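Local coordinates for protein thiol-disulfide isomerase and thioredoxins (Corynebacterium glutamicum, PDB 3LOR) that probably acts as a thioredoxin-fold oxidoreductase in thiol-disulfide exchange, at residues V35-M40 with I68-V73; Q52-H57 with F92-P97. All coordinates share one frame; numbering follows the deposited sequence.

Contact 1. Residues V35-M40 with I68-V73; sequences VEVFQM and IGLHSV
Val35-Met40 and Ile68-Val73 form a parallel strand pairing at the centre of the thioredoxin-type sheet, joining the two strands of the beta-alpha-beta unit closed by helix 43-59. The axes of strand segments 35-38 and 68-71 approach to 4.7 Å at 23°. Three backbone bonds set the register: Glu36 N to Ile68 O (2.8 Å), Leu70 N to Glu36 O (2.9 Å) and Phe38 N to Leu70 O (2.9 Å). A longer bond from Ser72 N to Phe38 O (3.2 Å) carries the pairing past the strand ends. Beyond it, His71 NE2 accepts a hydrogen bond from Met40 N (3.2 Å), close to the imidazole plane, so a side chain continues where backbone pairing stops. Phe38 has CG between its backbone N and carbonyl carbon (chi1 74°), which swings the ring over the neighbouring strand. There His71 CD2 lies over one ring face, 3.7 Å from Phe38 CE1, with the planes at 36°. On the other sheet face Val35 CG1 meets Leu70 CB (4.2 Å). Strands 123-127 and 98-101 flank the pair; Phe38 and His71 pack on Leu85 of helix 82-91, and Phe38 also touches Cys45 and Val50 of helix 43-59.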
ATOM      1  N   VAL A  35       4.922 -24.192  -3.090  1.00  7.74           N
ATOM      2  CA  VAL A  35       5.098 -24.157  -4.504  1.00  8.53           C
ATOM      3  C   VAL A  35       4.258 -23.068  -5.108  1.00  9.04           C
ATOM      4  O   VAL A  35       3.073 -23.077  -4.983  1.00  8.61           O
ATOM      5  CB  VAL A  35       4.749 -25.505  -5.166  1.00  7.87           C
ATOM      6  CG1 VAL A  35       5.058 -25.493  -6.569  1.00  7.91           C
ATOM      7  CG2 VAL A  35       5.418 -26.630  -4.494  1.00  9.60           C
ATOM      8  N   GLU A  36       4.907 -22.140  -5.768  1.00  9.73           N
ATOM      9  CA  GLU A  36       4.248 -21.052  -6.424  1.00 10.54           C
ATOM     10  C   GLU A  36       4.100 -21.358  -7.899  1.00 10.10           C
ATOM     11  O   GLU A  36       5.032 -21.351  -8.615  1.00 10.28           O
ATOM     12  CB  GLU A  36       5.030 -19.760  -6.195  1.00 11.00           C
ATOM     13  CG  GLU A  36       4.411 -18.515  -6.727  1.00 13.10           C
ATOM     14  CD  GLU A  36       3.218 -18.003  -5.918  1.00 18.22           C
ATOM     15  OE1 GLU A  36       2.253 -17.574  -6.504  1.00 19.25           O
ATOM     16  OE2 GLU A  36       3.253 -18.014  -4.697  1.00 18.70           O
ATOM     17  N   VAL A  37       2.886 -21.600  -8.322  1.00 10.48           N
ATOM     18  CA  VAL A  37       2.577 -21.928  -9.688  1.00 10.80           C
ATOM     19  C   VAL A  37       2.224 -20.674 -10.467  1.00 11.74           C
ATOM     20  O   VAL A  37       1.303 -20.000 -10.147  1.00 11.63           O
ATOM     21  CB  VAL A  37       1.418 -22.932  -9.742  1.00 10.57           C
ATOM     22  CG1 VAL A  37       1.199 -23.421 -11.095  1.00 11.11           C
ATOM     23  CG2 VAL A  37       1.656 -24.054  -8.875  1.00  9.48           C
ATOM     24  N   PHE A  38       3.005 -20.348 -11.469  1.00 11.55           N
ATOM     25  CA  PHE A  38       2.877 -19.070 -12.109  1.00 11.89           C
ATOM     26  C   PHE A  38       3.043 -19.060 -13.608  1.00 11.62           C
ATOM     27  O   PHE A  38       3.569 -19.964 -14.174  1.00 11.87           O
ATOM     28  CB  PHE A  38       3.830 -18.068 -11.490  1.00 11.71           C
ATOM     29  CG  PHE A  38       5.238 -18.275 -11.865  1.00 11.09           C
ATOM     30  CD1 PHE A  38       5.844 -17.436 -12.736  1.00  9.32           C
ATOM     31  CD2 PHE A  38       5.953 -19.321 -11.355  1.00  8.56           C
ATOM     32  CE1 PHE A  38       7.110 -17.632 -13.069  1.00 10.01           C
ATOM     33  CE2 PHE A  38       7.219 -19.511 -11.693  1.00  8.73           C
ATOM     34  CZ  PHE A  38       7.807 -18.683 -12.547  1.00  8.03           C
ATOM     35  N   GLN A  39       2.595 -17.989 -14.219  1.00 11.56           N
ATOM     36  CA  GLN A  39       2.941 -17.660 -15.582  1.00 11.87           C
ATOM     37  C   GLN A  39       3.678 -16.338 -15.533  1.00 12.22           C
ATOM     38  O   GLN A  39       3.316 -15.475 -14.793  1.00 11.95           O
ATOM     39  CB  GLN A  39       1.712 -17.582 -16.491  1.00 11.94           C
ATOM     40  CG  GLN A  39       1.327 -18.870 -17.131  1.00 11.32           C
ATOM     41  CD  GLN A  39       0.156 -18.794 -18.065  1.00 13.19           C
ATOM     42  OE1 GLN A  39      -0.020 -19.660 -18.864  1.00 12.88           O
ATOM     43  NE2 GLN A  39      -0.632 -17.770 -17.968  1.00 13.82           N
HETATM   44  N   MSE A  40       4.717 -16.195 -16.322  1.00 12.05           N
HETATM   45  CA  MSE A  40       5.511 -14.984 -16.313  1.00 12.29           C
HETATM   46  C   MSE A  40       4.765 -13.741 -16.755  1.00 12.16           C
HETATM   47  O   MSE A  40       5.151 -12.676 -16.442  1.00 11.64           O
HETATM   48  CB  MSE A  40       6.826 -15.148 -17.071  1.00 12.73           C
HETATM   49  CG  MSE A  40       6.720 -15.606 -18.496  1.00 14.23           C
HETATM   50 SE   MSE A  40       8.342 -15.801 -19.411  1.00 23.81          SE
HETATM   51  CE  MSE A  40       8.906 -14.060 -19.270  1.00 18.48           C
ATOM     52  N   ILE A  68       9.547 -23.135  -4.019  1.00 11.17           N
ATOM     53  CA  ILE A  68       9.747 -23.568  -5.370  1.00 11.55           C
ATOM     54  C   ILE A  68       8.830 -22.875  -6.326  1.00 11.63           C
ATOM     55  O   ILE A  68       7.653 -22.738  -6.099  1.00 11.39           O
ATOM     56  CB  ILE A  68       9.540 -25.053  -5.524  1.00 11.53           C
ATOM     57  CG1 ILE A  68      10.483 -25.823  -4.642  1.00 12.90           C
ATOM     58  CG2 ILE A  68       9.626 -25.434  -6.930  1.00 11.97           C
ATOM     59  CD1 ILE A  68       9.958 -27.035  -4.215  1.00 16.79           C
ATOM     60  N   GLY A  69       9.406 -22.436  -7.414  1.00 10.95           N
ATOM     61  CA  GLY A  69       8.669 -21.824  -8.479  1.00 10.72           C
ATOM     62  C   GLY A  69       8.324 -22.831  -9.545  1.00 11.04           C
ATOM     63  O   GLY A  69       9.132 -23.583  -9.933  1.00 10.52           O
ATOM     64  N   LEU A  70       7.091 -22.869  -9.973  1.00 11.88           N
ATOM     65  CA  LEU A  70       6.737 -23.737 -11.062  1.00 12.21           C
ATOM     66  C   LEU A  70       6.078 -22.961 -12.144  1.00 12.53           C
ATOM     67  O   LEU A  70       5.041 -22.417 -11.958  1.00 12.61           O
ATOM     68  CB  LEU A  70       5.883 -24.902 -10.597  1.00 12.03           C
ATOM     69  CG  LEU A  70       5.458 -25.926 -11.609  1.00 12.21           C
ATOM     70  CD1 LEU A  70       6.523 -26.920 -11.903  1.00 11.52           C
ATOM     71  CD2 LEU A  70       4.220 -26.573 -11.191  1.00 12.01           C
ATOM     72  N   HIS A  71       6.709 -22.921 -13.290  1.00 12.39           N
ATOM     73  CA  HIS A  71       6.191 -22.185 -14.392  1.00 12.48           C
ATOM     74  C   HIS A  71       5.309 -23.147 -15.170  1.00 12.68           C
ATOM     75  O   HIS A  71       5.802 -24.019 -15.802  1.00 11.85           O
ATOM     76  CB  HIS A  71       7.338 -21.724 -15.250  1.00 12.33           C
ATOM     77  CG  HIS A  71       6.988 -20.639 -16.198  1.00 14.24           C
ATOM     78  ND1 HIS A  71       7.513 -20.559 -17.455  1.00 14.39           N
ATOM     79  CD2 HIS A  71       6.165 -19.581 -16.071  1.00 14.33           C
ATOM     80  CE1 HIS A  71       7.032 -19.503 -18.064  1.00 15.02           C
ATOM     81  NE2 HIS A  71       6.204 -18.900 -17.247  1.00 15.00           N
ATOM     82  N   SER A  72       4.008 -22.993 -15.052  1.00 12.64           N
ATOM     83  CA  SER A  72       3.051 -23.761 -15.803  1.00 12.88           C
ATOM     84  C   SER A  72       2.356 -22.913 -16.815  1.00 12.80           C
ATOM     85  O   SER A  72       1.422 -22.244 -16.508  1.00 12.30           O
ATOM     86  CB  SER A  72       1.975 -24.323 -14.891  1.00 13.54           C
ATOM     87  OG  SER A  72       2.485 -25.125 -13.926  1.00 13.56           O
ATOM     88  N   VAL A  73       2.816 -22.988 -18.034  1.00 12.62           N
ATOM     89  CA  VAL A  73       2.295 -22.177 -19.092  1.00 12.27           C
ATOM     90  C   VAL A  73       1.216 -22.948 -19.789  1.00 12.32           C
ATOM     91  O   VAL A  73       1.453 -24.010 -20.250  1.00 12.59           O
ATOM     92  CB  VAL A  73       3.381 -21.924 -20.110  1.00 12.89           C
ATOM     93  CG1 VAL A  73       2.894 -21.180 -21.271  1.00 12.19           C
ATOM     94  CG2 VAL A  73       4.569 -21.298 -19.492  1.00 12.28           C
TER

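Contact 2. Residues Q52-H57 with F92-P97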
ATOM      1  N   GLN A  52       5.315 -12.317  -3.344  1.00 11.40           N
ATOM      2  CA  GLN A  52       5.002 -12.996  -2.103  1.00 11.18           C
ATOM      3  C   GLN A  52       5.899 -14.216  -1.863  1.00 11.20           C
ATOM      4  O   GLN A  52       6.356 -14.413  -0.789  1.00 10.56           O
ATOM      5  CB  GLN A  52       3.552 -13.417  -2.111  1.00 10.53           C
ATOM      6  CG  GLN A  52       3.073 -14.064  -0.900  1.00 11.30           C
ATOM      7  CD  GLN A  52       1.549 -14.106  -0.817  1.00 12.36           C
ATOM      8  OE1 GLN A  52       0.949 -13.374  -0.067  1.00  9.00           O
ATOM      9  NE2 GLN A  52       0.948 -14.960  -1.584  1.00  9.91           N
ATOM     10  N   ALA A  53       6.148 -14.995  -2.894  1.00 10.53           N
ATOM     11  CA  ALA A  53       7.074 -16.087  -2.842  1.00 11.01           C
ATOM     12  C   ALA A  53       8.509 -15.617  -2.532  1.00 11.19           C
ATOM     13  O   ALA A  53       9.156 -16.217  -1.760  1.00 11.34           O
ATOM     14  CB  ALA A  53       7.012 -16.856  -4.092  1.00  9.78           C
ATOM     15  N   GLN A  54       8.953 -14.524  -3.122  1.00 11.86           N
ATOM     16  CA  GLN A  54      10.262 -13.962  -2.836  1.00 12.19           C
ATOM     17  C   GLN A  54      10.359 -13.524  -1.394  1.00 12.45           C
ATOM     18  O   GLN A  54      11.336 -13.720  -0.778  1.00 12.19           O
ATOM     19  CB  GLN A  54      10.618 -12.784  -3.725  1.00 11.80           C
ATOM     20  CG  GLN A  54      10.440 -13.001  -5.174  1.00 13.28           C
ATOM     21  CD  GLN A  54      11.019 -11.910  -6.024  1.00 14.34           C
ATOM     22  OE1 GLN A  54      12.183 -11.905  -6.300  1.00 15.29           O
ATOM     23  NE2 GLN A  54      10.196 -10.995  -6.450  1.00 14.47           N
ATOM     24  N   LYS A  55       9.303 -12.949  -0.871  1.00 11.36           N
ATOM     25  CA  LYS A  55       9.272 -12.544   0.488  1.00 11.52           C
ATOM     26  C   LYS A  55       9.411 -13.724   1.415  1.00 11.69           C
ATOM     27  O   LYS A  55      10.109 -13.663   2.373  1.00 10.93           O
ATOM     28  CB  LYS A  55       8.000 -11.784   0.791  1.00 11.75           C
ATOM     29  CG  LYS A  55       7.890 -11.229   2.164  1.00 13.92           C
ATOM     30  CD  LYS A  55       6.534 -10.608   2.385  1.00 17.95           C
ATOM     31  CE  LYS A  55       6.555  -9.602   3.473  1.00 20.22           C
ATOM     32  NZ  LYS A  55       5.325  -8.782   3.508  1.00 23.64           N
ATOM     33  N   ILE A  56       8.746 -14.810   1.112  1.00 10.93           N
ATOM     34  CA  ILE A  56       8.873 -15.973   1.916  1.00 11.21           C
ATOM     35  C   ILE A  56      10.308 -16.464   1.885  1.00 11.39           C
ATOM     36  O   ILE A  56      10.868 -16.753   2.878  1.00 11.30           O
ATOM     37  CB  ILE A  56       7.992 -17.092   1.402  1.00 10.87           C
ATOM     38  CG1 ILE A  56       6.526 -16.774   1.577  1.00 11.98           C
ATOM     39  CG2 ILE A  56       8.275 -18.332   2.113  1.00 12.25           C
ATOM     40  CD1 ILE A  56       5.648 -17.673   0.825  1.00  7.59           C
ATOM     41  N   HIS A  57      10.881 -16.509   0.711  1.00 11.14           N
ATOM     42  CA  HIS A  57      12.213 -16.987   0.526  1.00 11.94           C
ATOM     43  C   HIS A  57      13.248 -16.163   1.295  1.00 12.18           C
ATOM     44  O   HIS A  57      14.131 -16.697   1.866  1.00 12.95           O
ATOM     45  CB  HIS A  57      12.521 -16.971  -0.945  1.00 10.99           C
ATOM     46  CG  HIS A  57      13.918 -17.335  -1.283  1.00 12.21           C
ATOM     47  ND1 HIS A  57      14.419 -18.596  -1.129  1.00 12.24           N
ATOM     48  CD2 HIS A  57      14.923 -16.599  -1.796  1.00 12.14           C
ATOM     49  CE1 HIS A  57      15.663 -18.627  -1.533  1.00 12.84           C
ATOM     50  NE2 HIS A  57      15.993 -17.428  -1.947  1.00 12.86           N
ATOM     51  N   PHE A  92      13.486  -9.931 -12.475  1.00 12.48           N
ATOM     52  CA  PHE A  92      12.760  -9.811 -11.255  1.00 12.18           C
ATOM     53  C   PHE A  92      13.533 -10.243 -10.020  1.00 12.25           C
ATOM     54  O   PHE A  92      13.038 -10.227  -8.962  1.00 12.89           O
ATOM     55  CB  PHE A  92      11.403 -10.512 -11.388  1.00 12.56           C
ATOM     56  CG  PHE A  92      10.447  -9.794 -12.248  1.00 12.02           C
ATOM     57  CD1 PHE A  92      10.637  -9.707 -13.591  1.00 10.69           C
ATOM     58  CD2 PHE A  92       9.359  -9.181 -11.711  1.00 12.79           C
ATOM     59  CE1 PHE A  92       9.774  -9.032 -14.365  1.00 12.13           C
ATOM     60  CE2 PHE A  92       8.497  -8.504 -12.498  1.00 12.97           C
ATOM     61  CZ  PHE A  92       8.708  -8.428 -13.818  1.00 11.99           C
ATOM     62  N   GLY A  93      14.764 -10.649 -10.186  1.00 12.69           N
ATOM     63  CA  GLY A  93      15.572 -11.121  -9.095  1.00 12.30           C
ATOM     64  C   GLY A  93      15.104 -12.320  -8.323  1.00 12.38           C
ATOM     65  O   GLY A  93      15.328 -12.411  -7.166  1.00 12.19           O
ATOM     66  N   ILE A  94      14.501 -13.276  -8.989  1.00 12.61           N
ATOM     67  CA  ILE A  94      14.012 -14.447  -8.291  1.00 12.66           C
ATOM     68  C   ILE A  94      15.176 -15.354  -7.958  1.00 12.83           C
ATOM     69  O   ILE A  94      15.915 -15.742  -8.786  1.00 13.19           O
ATOM     70  CB  ILE A  94      12.971 -15.199  -9.120  1.00 12.99           C
ATOM     71  CG1 ILE A  94      11.688 -14.400  -9.236  1.00 13.51           C
ATOM     72  CG2 ILE A  94      12.692 -16.550  -8.549  1.00 12.97           C
ATOM     73  CD1 ILE A  94      10.969 -14.663 -10.425  1.00 15.26           C
ATOM     74  N   LYS A  95      15.361 -15.641  -6.700  1.00 12.72           N
ATOM     75  CA  LYS A  95      16.470 -16.457  -6.308  1.00 13.07           C
ATOM     76  C   LYS A  95      16.129 -17.870  -5.859  1.00 13.01           C
ATOM     77  O   LYS A  95      16.991 -18.636  -5.605  1.00 13.91           O
ATOM     78  CB  LYS A  95      17.276 -15.725  -5.259  1.00 12.55           C
ATOM     79  CG  LYS A  95      18.154 -14.707  -5.843  1.00 13.70           C
ATOM     80  CD  LYS A  95      18.657 -13.819  -4.788  1.00 17.76           C
ATOM     81  CE  LYS A  95      19.824 -12.983  -5.265  1.00 19.66           C
ATOM     82  NZ  LYS A  95      20.909 -12.774  -4.246  1.00 21.44           N
ATOM     83  N   PHE A  96      14.863 -18.186  -5.732  1.00 12.08           N
ATOM     84  CA  PHE A  96      14.434 -19.517  -5.401  1.00 11.21           C
ATOM     85  C   PHE A  96      14.427 -20.427  -6.602  1.00 10.75           C
ATOM     86  O   PHE A  96      14.373 -20.000  -7.690  1.00 11.11           O
ATOM     87  CB  PHE A  96      13.090 -19.492  -4.670  1.00 11.62           C
ATOM     88  CG  PHE A  96      11.983 -18.840  -5.412  1.00 10.66           C
ATOM     89  CD1 PHE A  96      11.574 -17.595  -5.089  1.00 10.45           C
ATOM     90  CD2 PHE A  96      11.320 -19.487  -6.397  1.00 10.21           C
ATOM     91  CE1 PHE A  96      10.552 -17.038  -5.728  1.00  9.27           C
ATOM     92  CE2 PHE A  96      10.309 -18.903  -7.032  1.00  9.80           C
ATOM     93  CZ  PHE A  96       9.929 -17.693  -6.697  1.00  9.37           C
ATOM     94  N   PRO A  97      14.459 -21.707  -6.394  1.00 10.57           N
ATOM     95  CA  PRO A  97      14.487 -22.612  -7.529  1.00 10.63           C
ATOM     96  C   PRO A  97      13.187 -22.619  -8.348  1.00 10.52           C
ATOM     97  O   PRO A  97      12.110 -22.614  -7.835  1.00 10.16           O
ATOM     98  CB  PRO A  97      14.760 -23.950  -6.891  1.00 10.25           C
ATOM     99  CG  PRO A  97      15.030 -23.694  -5.550  1.00 11.06           C
ATOM    100  CD  PRO A  97      14.582 -22.418  -5.138  1.00 10.70           C
TER
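The carbonyl oxygen of Gly93 meets the end of the Gln54 side chain across the contact, and Phe92 O lies beside the same amide group. Gly93 O also receives a weak hydrogen bond from Arg58 NH2. These carbonyls lie where the chain leaves helix 82-91, and Gly93, with positive phi (60°), forms a Schellman motif there. The chain then runs as a loop along helix 43-59 of the thioredoxin fold before entering strand 98-101. Packing carries the rest of the interface, chiefly through Phe96. Its CG sits between the backbone N and the carbonyl carbon (chi1 58°), sending the ring back along the helix to Ala53, where CE1 of Phe96 comes 3.9 Å from CB of Ala53. Within the loop, Ile94 CG2 stands over the centre of the Phe96 ring and holds that face. Both Ala53 and Phe96 also touch Val67 of strand 65-71, which places their contact between helix and sheet. Lys55, which does not reach the loop, forms salt bridges with Asp143 of its own chain and Asp142 of a neighbouring subunit. His57 instead turns to the loop and receives a CH-pi contact: Phe96 CB lies 4.1 Å from its ring centroid and 17° off the normal. Farther round the same imidazole, NE2 of His57 meets CB of Lys95 at 3.9 Å, with the two side chains crossing at about a right angle.

How the contacts relate
Contact 1 is buried, its centre about 5 Å from the centre of the chain, whereas the centre of contact 2 is about 11 Å from it and that contact is partly exposed. The chemistry follows this difference: contact 1 depends on directional backbone bonds between strands, and contact 2 on side-chain packing between a helix and a loop. Both involve the unit of strand 32-38, helix 43-59 and strand 65-71, contact 1 through its strands and contact 2 through its helix. They meet directly, since Gly69 N probably bonds to Pro97 O (2.7 Å) and Gly69 CA lies 3.6 Å from Phe96 CE2. Glu36 OE2 also packs against Ala53 CB (4.0 Å), linking strand to helix.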